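Local coordinates for ubiquitin-conjugating enzyme-like protein (Leishmania mexicana, PDB 6ZM3) that probably acts as a ubiquitin E2 variant, lacking catalysis of its own and pairing with an active ubiquitin-conjugating enzyme to help build ubiquitin chains, at residues M4-R9 / Y72-P77; N27-V32 / E119-M124; V32-T37 / H43-T48; E65-E70 / P76-F81; V96-E99 / V103-H106. One frame throughout, in Å; residues are numbered along the deposited sequence. Where two conformers were deposited one is given.

Contact 1 of 5, residues M4-R9 / Y72-P77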
# COMPACT_ATOMS: atom_id res chain seq x y z
N MET B 4 -10.11 -38.81 -15.26
CA MET B 4 -10.92 -37.61 -14.84
C MET B 4 -10.87 -36.56 -15.94
O MET B 4 -11.88 -35.91 -16.23
CB MET B 4 -10.34 -36.99 -13.56
CG MET B 4 -11.20 -35.88 -12.97
SD MET B 4 -10.60 -35.31 -11.35
CE MET B 4 -9.23 -34.26 -11.83
N VAL B 5 -9.68 -36.43 -16.54
CA VAL B 5 -9.25 -35.29 -17.34
C VAL B 5 -8.76 -34.18 -16.41
O VAL B 5 -9.51 -33.35 -15.90
CB VAL B 5 -10.26 -34.78 -18.38
CG1 VAL B 5 -9.67 -33.59 -19.15
CG2 VAL B 5 -10.67 -35.87 -19.37
N GLU B 6 -7.45 -34.21 -16.22
CA GLU B 6 -6.71 -33.23 -15.45
C GLU B 6 -6.41 -32.02 -16.34
O GLU B 6 -5.74 -32.18 -17.36
CB GLU B 6 -5.39 -33.90 -15.11
CG GLU B 6 -4.51 -33.08 -14.20
CD GLU B 6 -3.22 -33.81 -13.87
OE1 GLU B 6 -3.26 -35.05 -13.86
OE2 GLU B 6 -2.20 -33.12 -13.64
N VAL B 7 -6.84 -30.84 -15.91
CA VAL B 7 -6.39 -29.59 -16.50
C VAL B 7 -4.95 -29.31 -16.07
O VAL B 7 -4.64 -29.25 -14.89
CB VAL B 7 -7.32 -28.43 -16.18
CG1 VAL B 7 -6.82 -27.14 -16.84
CG2 VAL B 7 -8.74 -28.74 -16.65
N PRO B 8 -4.01 -29.22 -17.04
CA PRO B 8 -2.61 -28.88 -16.75
C PRO B 8 -2.53 -27.54 -16.02
O PRO B 8 -3.37 -26.64 -16.18
CB PRO B 8 -1.99 -28.76 -18.15
CG PRO B 8 -2.85 -29.72 -18.98
CD PRO B 8 -4.25 -29.47 -18.47
N ARG B 9 -1.51 -27.44 -15.16
CA ARG B 9 -1.36 -26.26 -14.31
C ARG B 9 -1.47 -24.96 -15.12
O ARG B 9 -2.18 -24.04 -14.72
CB ARG B 9 -0.01 -26.31 -13.60
CG ARG B 9 0.37 -25.05 -12.84
CD ARG B 9 1.84 -25.06 -12.43
NE ARG B 9 2.22 -23.82 -11.72
CZ ARG B 9 2.58 -22.69 -12.33
NH1 ARG B 9 2.63 -22.64 -13.65
NH2 ARG B 9 2.85 -21.61 -11.61
N TYR B 72 0.23 -26.90 -8.32
CA TYR B 72 -1.06 -26.24 -8.32
C TYR B 72 -1.87 -26.69 -9.54
O TYR B 72 -1.26 -26.86 -10.61
CB TYR B 72 -0.93 -24.72 -8.43
CG TYR B 72 -2.23 -23.95 -8.34
CD1 TYR B 72 -2.84 -23.72 -7.12
CD2 TYR B 72 -2.85 -23.41 -9.48
CE1 TYR B 72 -4.02 -23.01 -7.01
CE2 TYR B 72 -4.03 -22.69 -9.38
CZ TYR B 72 -4.61 -22.46 -8.14
OH TYR B 72 -5.77 -21.75 -7.96
N PRO B 73 -3.21 -26.91 -9.46
CA PRO B 73 -4.00 -26.90 -8.23
C PRO B 73 -4.20 -28.30 -7.61
O PRO B 73 -5.22 -28.52 -6.97
CB PRO B 73 -5.35 -26.39 -8.74
CG PRO B 73 -5.49 -27.01 -10.10
CD PRO B 73 -4.08 -27.21 -10.61
N LYS B 74 -3.27 -29.22 -7.86
CA LYS B 74 -3.35 -30.57 -7.29
C LYS B 74 -3.18 -30.48 -5.78
O LYS B 74 -3.92 -31.12 -5.02
CB LYS B 74 -2.38 -31.55 -7.94
CG LYS B 74 -2.87 -32.13 -9.27
CD LYS B 74 -2.18 -33.42 -9.69
CE LYS B 74 -1.02 -33.22 -10.64
NZ LYS B 74 0.15 -32.58 -9.99
N VAL B 75 -2.27 -29.59 -5.37
CA VAL B 75 -2.12 -29.19 -3.97
C VAL B 75 -2.48 -27.70 -3.86
O VAL B 75 -2.50 -26.99 -4.86
CB VAL B 75 -0.69 -29.47 -3.47
CG1 VAL B 75 -0.33 -30.94 -3.60
CG2 VAL B 75 0.34 -28.60 -4.17
N PRO B 76 -2.81 -27.16 -2.66
CA PRO B 76 -3.32 -25.80 -2.57
C PRO B 76 -2.26 -24.75 -2.93
O PRO B 76 -1.06 -25.05 -2.94
CB PRO B 76 -3.76 -25.68 -1.09
CG PRO B 76 -3.84 -27.12 -0.60
CD PRO B 76 -2.73 -27.82 -1.34
N PRO B 77 -2.66 -23.49 -3.24
CA PRO B 77 -1.69 -22.42 -3.40
C PRO B 77 -1.11 -22.07 -2.02
O PRO B 77 -1.76 -22.29 -0.99
CB PRO B 77 -2.54 -21.23 -3.86
CG PRO B 77 -3.96 -21.51 -3.41
CD PRO B 77 -4.04 -23.02 -3.32
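R9 and Y72 meet in a loose, partly buried contact between the lead-in to helix 9-22 and the loop joining strands 61-67 and 78-81. It rests on van der Waals touching: Y72 O lies 3.3 Å from R9 CB and equally close to R9 CG. The R9 stem runs past this carbonyl because CG stands anti to the backbone N (chi1 172°) and the chain stays extended to NE. That carries the guanidinium on to the backbone carbonyls of C68, D69 and F41, each of which takes a hydrogen bond from a different nitrogen. At the exposed margin E6 and K74 cross at about a right angle. Here E6 OE2 touches the methylene K74 CE at 3.2 Å, while K74 NZ, turned by bends at chi3 and chi4, stays 4.4 Å from E6 OE2, beyond salt-bridge range; their attraction is probably modest. The Y72 ring has P73 CB over the centre of one face and P77 CD in plane at its edge, and its hydroxyl is hydrogen-bonded to E16. The peptide before P73 is cis, and this proline-rich Y-P-x-x-P-P turn is a hallmark of the ubiquitin-conjugating (UBC) fold.

Contact 2 of 5, residues N27-V32 / E119-M124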
# COMPACT_ATOMS: atom_id res chain seq x y z
N ASN B 27 -17.63 -7.70 -7.55
CA ASN B 27 -17.02 -8.11 -6.29
C ASN B 27 -15.87 -7.16 -6.02
O ASN B 27 -14.84 -7.22 -6.69
CB ASN B 27 -16.45 -9.52 -6.37
CG ASN B 27 -15.85 -10.00 -5.06
OD1 ASN B 27 -15.33 -9.20 -4.27
ND2 ASN B 27 -15.93 -11.30 -4.81
N GLN B 28 -16.08 -6.21 -5.11
CA GLN B 28 -15.00 -5.31 -4.74
C GLN B 28 -14.75 -5.45 -3.25
O GLN B 28 -14.71 -4.46 -2.52
CB GLN B 28 -15.26 -3.88 -5.21
CG GLN B 28 -16.68 -3.38 -4.96
CD GLN B 28 -16.75 -1.89 -4.74
OE1 GLN B 28 -16.35 -1.09 -5.60
NE2 GLN B 28 -17.25 -1.50 -3.58
N ASN B 29 -14.62 -6.70 -2.80
CA ASN B 29 -14.15 -6.92 -1.44
C ASN B 29 -13.00 -7.93 -1.42
O ASN B 29 -12.31 -8.08 -0.40
CB ASN B 29 -15.33 -7.03 -0.46
CG ASN B 29 -16.13 -8.30 -0.67
OD1 ASN B 29 -15.55 -9.37 -0.81
ND2 ASN B 29 -17.44 -8.20 -0.70
N VAL B 30 -12.79 -8.62 -2.55
CA VAL B 30 -11.65 -9.51 -2.73
C VAL B 30 -11.08 -9.37 -4.14
O VAL B 30 -11.82 -9.15 -5.11
CB VAL B 30 -12.06 -10.95 -2.38
CG1 VAL B 30 -11.26 -12.01 -3.10
CG2 VAL B 30 -12.07 -11.23 -0.89
N SER B 31 -9.75 -9.51 -4.30
CA SER B 31 -9.16 -9.38 -5.62
C SER B 31 -7.85 -10.14 -5.73
O SER B 31 -7.10 -10.20 -4.74
CB SER B 31 -8.93 -7.94 -5.96
OG SER B 31 -8.56 -7.86 -7.31
N VAL B 32 -7.60 -10.69 -6.92
CA VAL B 32 -6.37 -11.40 -7.22
C VAL B 32 -5.91 -10.94 -8.60
O VAL B 32 -6.74 -10.70 -9.48
CB VAL B 32 -6.57 -12.93 -7.22
CG1 VAL B 32 -5.26 -13.68 -7.25
CG2 VAL B 32 -7.44 -13.42 -6.09
N GLU B 119 -12.98 -16.92 1.11
CA GLU B 119 -13.05 -17.83 2.24
C GLU B 119 -12.19 -17.35 3.42
O GLU B 119 -12.58 -17.54 4.57
CB GLU B 119 -12.76 -19.28 1.84
CG GLU B 119 -13.86 -19.91 0.98
CD GLU B 119 -15.17 -20.17 1.71
OE1 GLU B 119 -15.10 -20.72 2.82
OE2 GLU B 119 -16.25 -19.74 1.22
N LEU B 120 -11.02 -16.73 3.14
CA LEU B 120 -10.30 -16.02 4.19
C LEU B 120 -11.08 -14.82 4.72
O LEU B 120 -11.09 -14.53 5.92
CB LEU B 120 -8.90 -15.64 3.68
CG LEU B 120 -7.97 -16.83 3.56
CD1 LEU B 120 -6.72 -16.49 2.75
CD2 LEU B 120 -7.59 -17.33 4.96
N ARG B 121 -11.80 -14.12 3.83
CA ARG B 121 -12.61 -12.99 4.24
C ARG B 121 -13.80 -13.42 5.11
O ARG B 121 -14.12 -12.75 6.08
CB ARG B 121 -13.07 -12.17 3.03
CG ARG B 121 -13.61 -10.81 3.43
CD ARG B 121 -14.01 -10.03 2.20
NE ARG B 121 -14.84 -8.88 2.45
CZ ARG B 121 -16.18 -8.91 2.53
NH1 ARG B 121 -16.85 -10.06 2.47
NH2 ARG B 121 -16.84 -7.79 2.72
N LYS B 122 -14.42 -14.56 4.79
CA LYS B 122 -15.49 -15.07 5.63
C LYS B 122 -14.92 -15.45 7.01
O LYS B 122 -15.57 -15.18 8.01
CB LYS B 122 -16.13 -16.31 5.00
CG LYS B 122 -16.87 -16.11 3.68
CD LYS B 122 -17.88 -17.21 3.42
N GLU B 123 -13.69 -16.01 7.06
CA GLU B 123 -13.05 -16.39 8.31
C GLU B 123 -13.00 -15.22 9.28
O GLU B 123 -13.02 -15.42 10.48
CB GLU B 123 -11.60 -16.86 8.13
CG GLU B 123 -11.43 -18.29 7.66
CD GLU B 123 -11.68 -19.39 8.68
OE1 GLU B 123 -12.05 -19.07 9.84
OE2 GLU B 123 -11.51 -20.57 8.33
N MET B 124 -12.91 -13.99 8.73
CA MET B 124 -12.81 -12.78 9.51
C MET B 124 -14.18 -12.40 10.08
O MET B 124 -14.26 -11.69 11.07
CB MET B 124 -12.29 -11.63 8.64
CG MET B 124 -10.88 -11.85 8.17
SD MET B 124 -10.35 -10.60 6.94
CE MET B 124 -8.77 -11.30 6.50
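The N29 amide lies flat over one face of the R121 guanidinium, the two planes only 6° apart and N29 CG 3.2 Å above the guanidinium plane, over its centre. The closest atoms are N29 CG and R121 CZ, at 3.3 Å. The stack makes no hydrogen bond between the two groups: N29 OD1 is 3.4 Å from R121 NE but at a poor angle, and N29 ND2 and R121 NH2 are both donors. R121 NE is satisfied elsewhere, by V50 O on strand 44-50. The extended arginine stem, with CG anti to its backbone N (chi1 -165°), reaches from helix 113-125 to the start of strand 30-34, an outermost strand of the UBC meander on which this helix packs. Along the way R121 CD touches V30 CG2 at 3.8 Å, and the stem also leans on I49 and P52. N29 is presented by an Asx turn, widened to an Asx motif by a second bond that helps fix the backbone where it enters the strand: N27 OD1 accepts from N29 N at 3.0 Å, nearly straight on, and from V30 N at 3.1 Å with the donor tilted out of the carbonyl plane. S31 packs against a polar side chain of the other protein chain.

Contact 3 of 5, residues V32-T37 / H43-T48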
# COMPACT_ATOMS: atom_id res chain seq x y z
N VAL B 32 -7.60 -10.69 -6.92
CA VAL B 32 -6.37 -11.40 -7.22
C VAL B 32 -5.91 -10.94 -8.60
O VAL B 32 -6.74 -10.70 -9.48
CB VAL B 32 -6.57 -12.93 -7.22
CG1 VAL B 32 -5.26 -13.68 -7.25
CG2 VAL B 32 -7.44 -13.42 -6.09
N GLY B 33 -4.60 -10.95 -8.80
CA GLY B 33 -4.06 -10.45 -10.05
C GLY B 33 -2.59 -10.83 -10.13
O GLY B 33 -1.96 -11.09 -9.10
N LEU B 34 -2.08 -10.90 -11.36
CA LEU B 34 -0.73 -11.38 -11.63
C LEU B 34 0.25 -10.40 -10.96
O LEU B 34 0.06 -9.19 -11.07
CB LEU B 34 -0.58 -11.38 -13.16
CG LEU B 34 0.31 -12.44 -13.81
CD1 LEU B 34 0.08 -13.83 -13.24
CD2 LEU B 34 0.06 -12.47 -15.32
N ARG B 35 1.26 -10.93 -10.25
CA ARG B 35 2.21 -10.09 -9.54
C ARG B 35 3.19 -9.42 -10.50
O ARG B 35 3.37 -8.20 -10.46
CB ARG B 35 2.97 -10.86 -8.46
CG ARG B 35 3.90 -9.95 -7.66
CD ARG B 35 4.78 -10.71 -6.69
NE ARG B 35 5.89 -11.32 -7.36
CZ ARG B 35 6.79 -12.08 -6.76
NH1 ARG B 35 6.65 -12.35 -5.47
NH2 ARG B 35 7.81 -12.57 -7.45
N ASP B 36 3.85 -10.26 -11.31
CA ASP B 36 4.90 -9.88 -12.25
C ASP B 36 4.30 -9.90 -13.64
O ASP B 36 3.79 -10.92 -14.11
CB ASP B 36 6.12 -10.82 -12.20
CG ASP B 36 6.61 -11.20 -10.80
OD1 ASP B 36 6.70 -10.31 -9.94
OD2 ASP B 36 6.90 -12.40 -10.57
N THR B 37 4.44 -8.76 -14.31
CA THR B 37 3.86 -8.48 -15.60
C THR B 37 4.39 -9.40 -16.71
O THR B 37 3.71 -9.60 -17.72
CB THR B 37 3.95 -6.97 -15.86
OG1 THR B 37 3.03 -6.61 -16.89
CG2 THR B 37 5.36 -6.48 -16.16
N HIS B 43 3.57 -17.73 -11.63
CA HIS B 43 3.91 -18.31 -10.34
C HIS B 43 3.32 -17.47 -9.21
O HIS B 43 2.70 -18.00 -8.29
CB HIS B 43 5.43 -18.46 -10.22
CG HIS B 43 6.00 -19.53 -11.08
ND1 HIS B 43 5.96 -20.86 -10.73
CD2 HIS B 43 6.65 -19.47 -12.26
CE1 HIS B 43 6.57 -21.57 -11.65
NE2 HIS B 43 6.99 -20.72 -12.60
N TYR B 44 3.46 -16.14 -9.28
CA TYR B 44 3.06 -15.30 -8.17
C TYR B 44 1.89 -14.39 -8.51
O TYR B 44 1.90 -13.77 -9.57
CB TYR B 44 4.25 -14.48 -7.69
CG TYR B 44 5.20 -15.30 -6.84
CD1 TYR B 44 4.94 -15.52 -5.49
CD2 TYR B 44 6.34 -15.86 -7.39
CE1 TYR B 44 5.80 -16.28 -4.71
CE2 TYR B 44 7.22 -16.61 -6.61
CZ TYR B 44 6.95 -16.82 -5.27
OH TYR B 44 7.78 -17.59 -4.50
N TRP B 45 0.95 -14.30 -7.56
CA TRP B 45 -0.23 -13.47 -7.64
C TRP B 45 -0.30 -12.56 -6.42
O TRP B 45 0.08 -12.96 -5.32
CB TRP B 45 -1.48 -14.35 -7.77
CG TRP B 45 -1.46 -15.23 -8.98
CD1 TRP B 45 -0.65 -16.30 -9.21
CD2 TRP B 45 -2.33 -15.14 -10.12
NE1 TRP B 45 -0.91 -16.85 -10.43
CE2 TRP B 45 -1.94 -16.14 -11.02
CE3 TRP B 45 -3.37 -14.26 -10.48
CZ2 TRP B 45 -2.60 -16.37 -12.23
CZ3 TRP B 45 -3.98 -14.44 -11.70
CH2 TRP B 45 -3.61 -15.48 -12.56
N ASN B 46 -0.79 -11.34 -6.63
CA ASN B 46 -1.06 -10.40 -5.57
C ASN B 46 -2.49 -10.69 -5.16
O ASN B 46 -3.30 -10.94 -6.04
CB ASN B 46 -1.01 -8.95 -6.05
CG ASN B 46 0.36 -8.45 -6.48
OD1 ASN B 46 1.37 -9.03 -6.14
ND2 ASN B 46 0.39 -7.36 -7.23
N GLY B 47 -2.78 -10.65 -3.85
CA GLY B 47 -4.15 -10.74 -3.38
C GLY B 47 -4.50 -9.55 -2.50
O GLY B 47 -3.66 -8.97 -1.81
N THR B 48 -5.76 -9.16 -2.59
CA THR B 48 -6.33 -8.17 -1.72
C THR B 48 -7.57 -8.76 -1.07
O THR B 48 -8.41 -9.32 -1.78
CB THR B 48 -6.76 -6.92 -2.53
OG1 THR B 48 -5.58 -6.46 -3.19
CG2 THR B 48 -7.35 -5.83 -1.66
O HOH W 1 3.45 -13.35 -11.70
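G33 and N46 form the hydrogen-bonded antiparallel pair of the β-hairpin made by strands 30-34 and 44-50, the first two of the UBC meander. N46 N gives a short bond of 2.7 Å to G33 O, and G33 N answers to N46 O at 3.1 Å. Nearer the hairpin loop Y44 O takes two donors: R35 N at 3.0 Å, and a water that donates at 2.7 Å while accepting from D36 N at 3.1 Å. The water links the two segments just beyond the last strand pair. All three nitrogens of the R35 guanidinium are used. NE meets D36 OD1 at 2.9 Å from above the carboxylate plane, NH2 reaches the syn lone pair of D36 OD2, and NH1 makes a salt bridge to E65. The bend at chi3 (79°) helps lay the group flat on Y44, planes 2° apart and centres 4.1 Å apart, an off-centre cation-pi stack. R35 and N46 each pack on an apolar side chain of the other protein chain. W45 packs on L13 and L17 of helix 9-22, its NE1 bonded to F42 O. L34 CD1 makes a CH-pi contact, 3.9 Å from the centroid of the W45 six-membered ring.

Contact 4 of 5, residues E65-E70 / P76-F81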
# COMPACT_ATOMS: atom_id res chain seq x y z
N GLU B 65 0.29 -12.41 -0.68
CA GLU B 65 1.02 -12.94 -1.81
C GLU B 65 0.57 -14.39 -1.98
O GLU B 65 0.36 -15.08 -0.96
CB GLU B 65 2.51 -12.95 -1.51
CG GLU B 65 3.35 -13.43 -2.67
CD GLU B 65 4.78 -12.95 -2.56
OE1 GLU B 65 5.12 -11.87 -3.16
OE2 GLU B 65 5.55 -13.63 -1.85
N ILE B 66 0.41 -14.80 -3.25
CA ILE B 66 0.02 -16.15 -3.61
C ILE B 66 1.08 -16.76 -4.52
O ILE B 66 1.48 -16.19 -5.54
CB ILE B 66 -1.40 -16.22 -4.21
CG1 ILE B 66 -2.37 -15.46 -3.30
CG2 ILE B 66 -1.80 -17.70 -4.38
CD1 ILE B 66 -3.75 -15.14 -3.87
N TYR B 67 1.53 -17.96 -4.13
CA TYR B 67 2.46 -18.73 -4.92
C TYR B 67 1.75 -20.00 -5.39
O TYR B 67 1.29 -20.76 -4.56
CB TYR B 67 3.64 -19.14 -4.04
CG TYR B 67 4.71 -19.97 -4.71
CD1 TYR B 67 5.15 -19.68 -5.99
CD2 TYR B 67 5.32 -21.02 -4.03
CE1 TYR B 67 6.14 -20.41 -6.60
CE2 TYR B 67 6.32 -21.76 -4.63
CZ TYR B 67 6.73 -21.47 -5.92
OH TYR B 67 7.71 -22.18 -6.53
N CYS B 68 1.65 -20.18 -6.72
CA CYS B 68 1.18 -21.43 -7.31
C CYS B 68 2.38 -22.22 -7.84
O CYS B 68 2.96 -21.89 -8.87
CB CYS B 68 0.12 -21.19 -8.39
SG CYS B 68 -1.28 -20.18 -7.87
N ASP B 69 2.80 -23.27 -7.11
CA ASP B 69 4.00 -24.00 -7.46
C ASP B 69 3.70 -25.03 -8.56
O ASP B 69 2.61 -25.05 -9.12
CB ASP B 69 4.68 -24.60 -6.22
CG ASP B 69 3.92 -25.75 -5.58
OD1 ASP B 69 2.65 -25.82 -5.72
OD2 ASP B 69 4.61 -26.57 -4.91
N GLU B 70 4.70 -25.87 -8.86
CA GLU B 70 4.62 -26.94 -9.86
C GLU B 70 3.30 -27.72 -9.79
O GLU B 70 2.82 -28.17 -10.82
CB GLU B 70 5.60 -28.08 -9.60
CG GLU B 70 7.05 -27.77 -9.87
CD GLU B 70 7.84 -27.71 -8.57
OE1 GLU B 70 7.76 -28.68 -7.78
OE2 GLU B 70 8.52 -26.71 -8.36
N PRO B 76 -2.81 -27.16 -2.66
CA PRO B 76 -3.32 -25.80 -2.57
C PRO B 76 -2.26 -24.75 -2.93
O PRO B 76 -1.06 -25.05 -2.94
CB PRO B 76 -3.76 -25.68 -1.09
CG PRO B 76 -3.84 -27.12 -0.60
CD PRO B 76 -2.73 -27.82 -1.34
N PRO B 77 -2.66 -23.49 -3.24
CA PRO B 77 -1.69 -22.42 -3.40
C PRO B 77 -1.11 -22.07 -2.02
O PRO B 77 -1.76 -22.29 -0.99
CB PRO B 77 -2.54 -21.23 -3.86
CG PRO B 77 -3.96 -21.51 -3.41
CD PRO B 77 -4.04 -23.02 -3.32
N HIS B 78 0.09 -21.51 -2.02
CA HIS B 78 0.71 -20.99 -0.81
C HIS B 78 0.31 -19.53 -0.67
O HIS B 78 0.64 -18.75 -1.56
CB HIS B 78 2.23 -21.16 -0.89
CG HIS B 78 2.62 -22.56 -1.21
ND1 HIS B 78 2.40 -23.61 -0.33
CD2 HIS B 78 3.22 -23.11 -2.29
CE1 HIS B 78 2.85 -24.72 -0.86
NE2 HIS B 78 3.35 -24.44 -2.06
N ILE B 79 -0.44 -19.21 0.39
CA ILE B 79 -0.97 -17.88 0.65
C ILE B 79 -0.29 -17.35 1.92
O ILE B 79 -0.30 -18.02 2.96
CB ILE B 79 -2.51 -17.90 0.75
CG1 ILE B 79 -3.17 -18.60 -0.45
CG2 ILE B 79 -3.10 -16.51 0.99
CD1 ILE B 79 -4.67 -18.31 -0.58
N ARG B 80 0.29 -16.15 1.82
CA ARG B 80 0.89 -15.46 2.96
C ARG B 80 0.23 -14.08 3.05
O ARG B 80 0.17 -13.36 2.04
CB ARG B 80 2.37 -15.20 2.65
CG ARG B 80 3.30 -15.13 3.85
CD ARG B 80 4.77 -15.16 3.46
NE ARG B 80 5.05 -14.45 2.21
CZ ARG B 80 5.60 -13.23 2.11
NH1 ARG B 80 5.94 -12.56 3.19
NH2 ARG B 80 5.82 -12.69 0.92
N PHE B 81 -0.18 -13.68 4.25
CA PHE B 81 -0.59 -12.30 4.44
C PHE B 81 0.66 -11.43 4.49
O PHE B 81 1.64 -11.78 5.16
CB PHE B 81 -1.42 -12.12 5.71
CG PHE B 81 -2.89 -12.43 5.57
CD1 PHE B 81 -3.35 -13.74 5.72
CD2 PHE B 81 -3.82 -11.42 5.35
CE1 PHE B 81 -4.71 -14.02 5.61
CE2 PHE B 81 -5.16 -11.70 5.27
CZ PHE B 81 -5.60 -13.00 5.41
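E65 sends CG anti to its N (chi1 -177°), while R80 takes a sharp bend at chi3 (35°), and the extended glutamate and the bent arginine bring E65 OE2 and R80 NH2 to 2.9 Å. The salt bridge lies in the guanidinium plane but meets the oxygen from well above the carboxylate plane. The other oxygen, OE1, is bridged to R35, so this carboxylate links two arginines. Y67 also holds CG opposite its N and lies alongside H78. Their rings meet rim to rim, Y67 CD2 3.4 Å from H78 CD2, neither covering the other's face; Y67 itself stacks on Y44. Beneath, on the I66 and I79 face, I66 CG2 packs on P77 CB at 3.6 Å, and these residues face M113 and C116 of helix 113-125. Two hydrogen-bonded pairs hold the backbones together. E65 N and R80 O are 2.9 Å apart, with R80 N returning to E65 O; Y67 N reaches H78 O at 2.8 Å, and H78 N returns to Y67 O. A polar face of paired charges and rings over an apolar face against a helix belongs to the last β-hairpin of the four-stranded antiparallel UBC meander.

Contact 5 of 5, residues V96-E99 / V103-H106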
# COMPACT_ATOMS: atom_id res chain seq x y z
N VAL B 96 -0.82 -18.78 5.61
CA VAL B 96 -2.11 -19.44 5.82
C VAL B 96 -1.82 -20.92 6.02
O VAL B 96 -1.22 -21.55 5.18
CB VAL B 96 -3.10 -19.18 4.66
CG1 VAL B 96 -4.40 -19.97 4.80
CG2 VAL B 96 -3.44 -17.70 4.57
N ASN B 97 -2.14 -21.40 7.23
CA ASN B 97 -1.85 -22.75 7.72
C ASN B 97 -2.72 -23.78 7.01
O ASN B 97 -3.94 -23.67 7.02
CB ASN B 97 -2.15 -22.76 9.23
CG ASN B 97 -1.73 -24.06 9.87
OD1 ASN B 97 -2.36 -25.08 9.63
ND2 ASN B 97 -0.68 -24.02 10.66
N ARG B 98 -2.08 -24.83 6.49
CA ARG B 98 -2.69 -25.82 5.62
C ARG B 98 -3.57 -26.82 6.38
O ARG B 98 -4.41 -27.48 5.77
CB ARG B 98 -1.60 -26.49 4.77
CG ARG B 98 -1.22 -25.65 3.56
CD ARG B 98 0.14 -26.02 2.98
NE ARG B 98 0.16 -25.82 1.53
CZ ARG B 98 0.24 -26.79 0.61
NH1 ARG B 98 0.32 -28.06 0.97
NH2 ARG B 98 0.24 -26.47 -0.68
N GLU B 99 -3.40 -26.89 7.70
CA GLU B 99 -4.20 -27.80 8.52
C GLU B 99 -5.34 -27.04 9.20
O GLU B 99 -6.30 -27.64 9.67
CB GLU B 99 -3.32 -28.59 9.50
CG GLU B 99 -2.11 -29.23 8.83
CD GLU B 99 -1.75 -30.65 9.24
OE1 GLU B 99 -1.22 -30.83 10.36
OE2 GLU B 99 -1.96 -31.58 8.43
N VAL B 103 -10.50 -24.65 3.84
CA VAL B 103 -10.36 -24.85 2.41
C VAL B 103 -9.14 -25.68 2.08
O VAL B 103 -9.08 -26.36 1.06
CB VAL B 103 -10.25 -23.48 1.73
CG1 VAL B 103 -9.92 -23.63 0.25
CG2 VAL B 103 -11.51 -22.68 1.98
N PHE B 104 -8.10 -25.57 2.90
CA PHE B 104 -6.85 -26.25 2.59
C PHE B 104 -6.82 -27.64 3.21
O PHE B 104 -6.21 -28.54 2.65
CB PHE B 104 -5.67 -25.45 3.15
CG PHE B 104 -5.31 -24.22 2.35
CD1 PHE B 104 -5.80 -24.03 1.07
CD2 PHE B 104 -4.43 -23.28 2.87
CE1 PHE B 104 -5.46 -22.90 0.34
CE2 PHE B 104 -4.08 -22.15 2.14
CZ PHE B 104 -4.61 -21.96 0.88
N LYS B 105 -7.40 -27.76 4.41
CA LYS B 105 -7.44 -29.02 5.15
C LYS B 105 -8.14 -30.08 4.29
O LYS B 105 -7.63 -31.19 4.16
CB LYS B 105 -8.23 -28.83 6.44
CG LYS B 105 -8.18 -30.00 7.43
CD LYS B 105 -9.23 -29.87 8.53
CE LYS B 105 -8.84 -30.44 9.87
NZ LYS B 105 -8.57 -31.90 9.82
N HIS B 106 -9.29 -29.70 3.73
CA HIS B 106 -10.04 -30.55 2.82
C HIS B 106 -9.98 -29.97 1.40
O HIS B 106 -10.98 -29.44 0.91
CB HIS B 106 -11.47 -30.70 3.34
CG HIS B 106 -11.55 -31.33 4.70
ND1 HIS B 106 -11.03 -32.60 4.97
CD2 HIS B 106 -12.11 -30.90 5.85
CE1 HIS B 106 -11.27 -32.91 6.23
NE2 HIS B 106 -11.94 -31.88 6.79
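N97 OD1, in the loop that packs against F104 and K105, takes the backbone N of E99 at 2.8 Å and, more weakly, that of K100. The first bond makes an Asx turn, its donor tilted from the carbonyl plane, and the loop leads straight on into the short helix 102-105. N97 ND2 is held as well, by D91, so both ends of the amide are tied down. In active E2 enzymes the catalytic cysteine sits in about this part of the UBC fold; V96-E99, which probably correspond to that region, contain no cysteine, consistent with an E2 variant. The loop packs on the helix through F104. V96 CG1 comes 3.5 Å from F104 CE2, the two side chains crossing at about a right angle, and CG1 stands opposite the V96 backbone N (chi1 174°), which sends it toward the ring. R98 adds its stem: R98 CG lies 4.0 Å from F104 CD2, while its guanidinium is turned 43° against the ring. The phenyl group is buried, meeting F101 edge-to-face and touching I79, P76, P77 and C116 as well. At the helix end R98 O approaches K105 N at 3.3 Å, but the angle is too poor for a hydrogen bond. The lysine's methylenes run along the next carbonyl, with K105 CG and CE each 3.8 Å from E99 O.

Contacts 2, 3 and 4 all reach one antiparallel sheet ordered 30-34, 44-50, 61-67, 78-81. Contacts 3 and 4 are successive hairpins in it, centres about 10 Å apart, joined through W45 with I66 and by R35 with E65. Contact 1 shares P76 and P77 with contact 4 and lies across the chain's centre from contact 2, their centres about 22 Å apart. Contact 5 follows contact 4 along the chain, and its F104 packs on those prolines. Contact 1 spans contact 3, and contact 2 spans contacts 3, 4 and 5, so the contacts join helix 9-22, the sheet and helix 113-125. Contacts 2 and 3 also lie within reach of the other protein chain, whereas 1, 4 and 5 do not touch it.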